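PDB 1Q1L: chorismate synthase from Aquifex aeolicus, which catalyses the anti-1,4-elimination of phosphate from 5-enolpyruvylshikimate-3-phosphate to give chorismate, using reduced FMN as cofactor. Local coordinates for residues E65-V70 / P79-I84. Numbering follows the deposited sequence.
Sequences EILSGV and PIALFI
Phe83 meets Leu67 through its CB and not through its ring: Leu67 CD1 packs 3.9 Å from Phe83 CB, while the aromatic group, with CG anti to the backbone N (chi1 -173°), leads away from 65-70; the Phe83 side chain also packs on Thr23 of the neighbouring strand 21-27 of the same chain. The other flat side group, the carboxylate of Glu65, reaches across to the second subunit, another copy of the protein, where OE2 forms a salt bridge with Lys20 of that chain. Backbone hydrogen bonds carry much of the pairing. Glu65 and Phe83 are an antiparallel hydrogen-bonded pair: Glu65 N gives a 2.9 Å bond to Phe83 O, and Phe83 N returns one to Glu65 O. Leu67 N reaches Ala81 O at 2.7 Å. These two strands form one margin of a four-stranded antiparallel sheet, part of the beta-alpha-beta sandwich of chorismate synthase, with 64-68 outermost within the chain. Ile66 and Leu82 stand side by side on one face (CG1 to CD2, 3.8 Å); Leu82 suits this face because it also packs on Ile40 of helix 37-48 and Ala147 of helix 142-157. Ala81 and Phe83 lie on the other face, where the small methyl of Ala81 leaves room for Leu67 CB at 4.0 Å and for Ala14 of the second subunit. Past Leu67 the regular pairing gives way, and Gly69 lies across from Ile80 by CA position. Here Ser68 supplies a side chain short enough to bond the backbone: its OG donates to Pro79 O at 3.0 Å from 35° above the carbonyl plane, and weakly accepts Ala81 N at 3.4 Å. With an alanine here the hydroxyl is gone, and this buried end of the strand pair would probably be held less firmly, Pro79 O lacking this donor and Ala81 N its weak acceptor. Gly69 suits its positive phi, and any CB there would collide with Pro79 O.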
loop_
_atom_site.group_PDB
_atom_site.type_symbol
_atom_site.label_atom_id
_atom_site.label_comp_id
_atom_site.label_asym_id
_atom_site.label_seq_id
_atom_site.Cartn_x
_atom_site.Cartn_y
_atom_site.Cartn_z
ATOM N N GLU A 65 -16.283 -10.210 20.512
ATOM C CA GLU A 65 -15.781 -11.542 20.783
ATOM C C GLU A 65 -14.483 -11.662 20.011
ATOM O O GLU A 65 -14.433 -11.334 18.831
ATOM C CB GLU A 65 -16.771 -12.618 20.312
ATOM C CG GLU A 65 -16.120 -13.994 20.154
ATOM C CD GLU A 65 -17.114 -15.132 19.985
ATOM O OE1 GLU A 65 -18.100 -14.979 19.232
ATOM O OE2 GLU A 65 -16.891 -16.193 20.598
ATOM N N ILE A 66 -13.425 -12.103 20.680
ATOM C CA ILE A 66 -12.148 -12.272 20.004
ATOM C C ILE A 66 -12.184 -13.632 19.321
ATOM O O ILE A 66 -12.387 -14.654 19.974
ATOM C CB ILE A 66 -10.975 -12.214 20.997
ATOM C CG1 ILE A 66 -10.898 -10.817 21.625
ATOM C CG2 ILE A 66 -9.672 -12.566 20.284
ATOM C CD1 ILE A 66 -9.742 -10.629 22.602
ATOM N N LEU A 67 -11.992 -13.636 18.007
ATOM C CA LEU A 67 -12.027 -14.869 17.226
ATOM C C LEU A 67 -10.657 -15.488 16.954
ATOM O O LEU A 67 -10.567 -16.639 16.522
ATOM C CB LEU A 67 -12.723 -14.611 15.890
ATOM C CG LEU A 67 -14.137 -14.027 15.931
ATOM C CD1 LEU A 67 -14.580 -13.703 14.512
ATOM C CD2 LEU A 67 -15.097 -15.011 16.588
ATOM N N SER A 68 -9.595 -14.728 17.189
ATOM C CA SER A 68 -8.254 -15.233 16.943
ATOM C C SER A 68 -7.208 -14.228 17.374
ATOM O O SER A 68 -7.535 -13.096 17.728
ATOM C CB SER A 68 -8.056 -15.516 15.454
ATOM O OG SER A 68 -7.938 -14.303 14.724
ATOM N N GLY A 69 -5.949 -14.656 17.334
ATOM C CA GLY A 69 -4.840 -13.788 17.684
ATOM C C GLY A 69 -4.497 -13.682 19.153
ATOM O O GLY A 69 -3.517 -13.035 19.512
ATOM N N VAL A 70 -5.287 -14.320 20.010
ATOM C CA VAL A 70 -5.043 -14.247 21.444
ATOM C C VAL A 70 -5.179 -15.600 22.138
ATOM O O VAL A 70 -6.146 -16.326 21.925
ATOM C CB VAL A 70 -6.020 -13.265 22.113
ATOM C CG1 VAL A 70 -5.717 -13.163 23.607
ATOM C CG2 VAL A 70 -5.931 -11.894 21.440
ATOM N N PRO A 79 -2.941 -12.392 13.134
ATOM C CA PRO A 79 -4.028 -11.413 13.023
ATOM C C PRO A 79 -5.081 -11.570 14.116
ATOM O O PRO A 79 -5.417 -12.692 14.519
ATOM C CB PRO A 79 -4.610 -11.687 11.633
ATOM C CG PRO A 79 -3.476 -12.323 10.889
ATOM C CD PRO A 79 -2.869 -13.230 11.926
ATOM N N ILE A 80 -5.602 -10.438 14.581
ATOM C CA ILE A 80 -6.627 -10.427 15.613
ATOM C C ILE A 80 -7.971 -10.137 14.953
ATOM O O ILE A 80 -8.165 -9.074 14.360
ATOM C CB ILE A 80 -6.342 -9.334 16.661
ATOM C CG1 ILE A 80 -4.960 -9.559 17.278
ATOM C CG2 ILE A 80 -7.435 -9.339 17.728
ATOM C CD1 ILE A 80 -4.506 -8.453 18.203
ATOM N N ALA A 81 -8.894 -11.090 15.052
ATOM C CA ALA A 81 -10.216 -10.942 14.462
ATOM C C ALA A 81 -11.247 -10.744 15.563
ATOM O O ALA A 81 -11.240 -11.450 16.571
ATOM C CB ALA A 81 -10.565 -12.178 13.621
ATOM N N LEU A 82 -12.137 -9.779 15.355
ATOM C CA LEU A 82 -13.169 -9.463 16.329
ATOM C C LEU A 82 -14.528 -9.467 15.660
ATOM O O LEU A 82 -14.646 -9.151 14.473
ATOM C CB LEU A 82 -12.925 -8.069 16.917
ATOM C CG LEU A 82 -11.523 -7.696 17.407
ATOM C CD1 LEU A 82 -11.471 -6.197 17.679
ATOM C CD2 LEU A 82 -11.166 -8.486 18.658
ATOM N N PHE A 83 -15.557 -9.834 16.419
ATOM C CA PHE A 83 -16.912 -9.813 15.895
ATOM C C PHE A 83 -17.797 -9.129 16.930
ATOM O O PHE A 83 -17.719 -9.435 18.114
ATOM C CB PHE A 83 -17.434 -11.224 15.620
ATOM C CG PHE A 83 -18.771 -11.240 14.928
ATOM C CD1 PHE A 83 -18.916 -10.680 13.660
ATOM C CD2 PHE A 83 -19.894 -11.777 15.558
ATOM C CE1 PHE A 83 -20.157 -10.649 13.027
ATOM C CE2 PHE A 83 -21.144 -11.750 14.933
ATOM C CZ PHE A 83 -21.275 -11.184 13.666
ATOM N N ILE A 84 -18.616 -8.186 16.478
ATOM C CA ILE A 84 -19.521 -7.463 17.363
ATOM C C ILE A 84 -20.948 -7.727 16.900
ATOM O O ILE A 84 -21.372 -7.214 15.865
ATOM C CB ILE A 84 -19.283 -5.935 17.312
ATOM C CG1 ILE A 84 -17.859 -5.603 17.756
ATOM C CG2 ILE A 84 -20.292 -5.225 18.207
ATOM C CD1 ILE A 84 -17.470 -4.156 17.507
#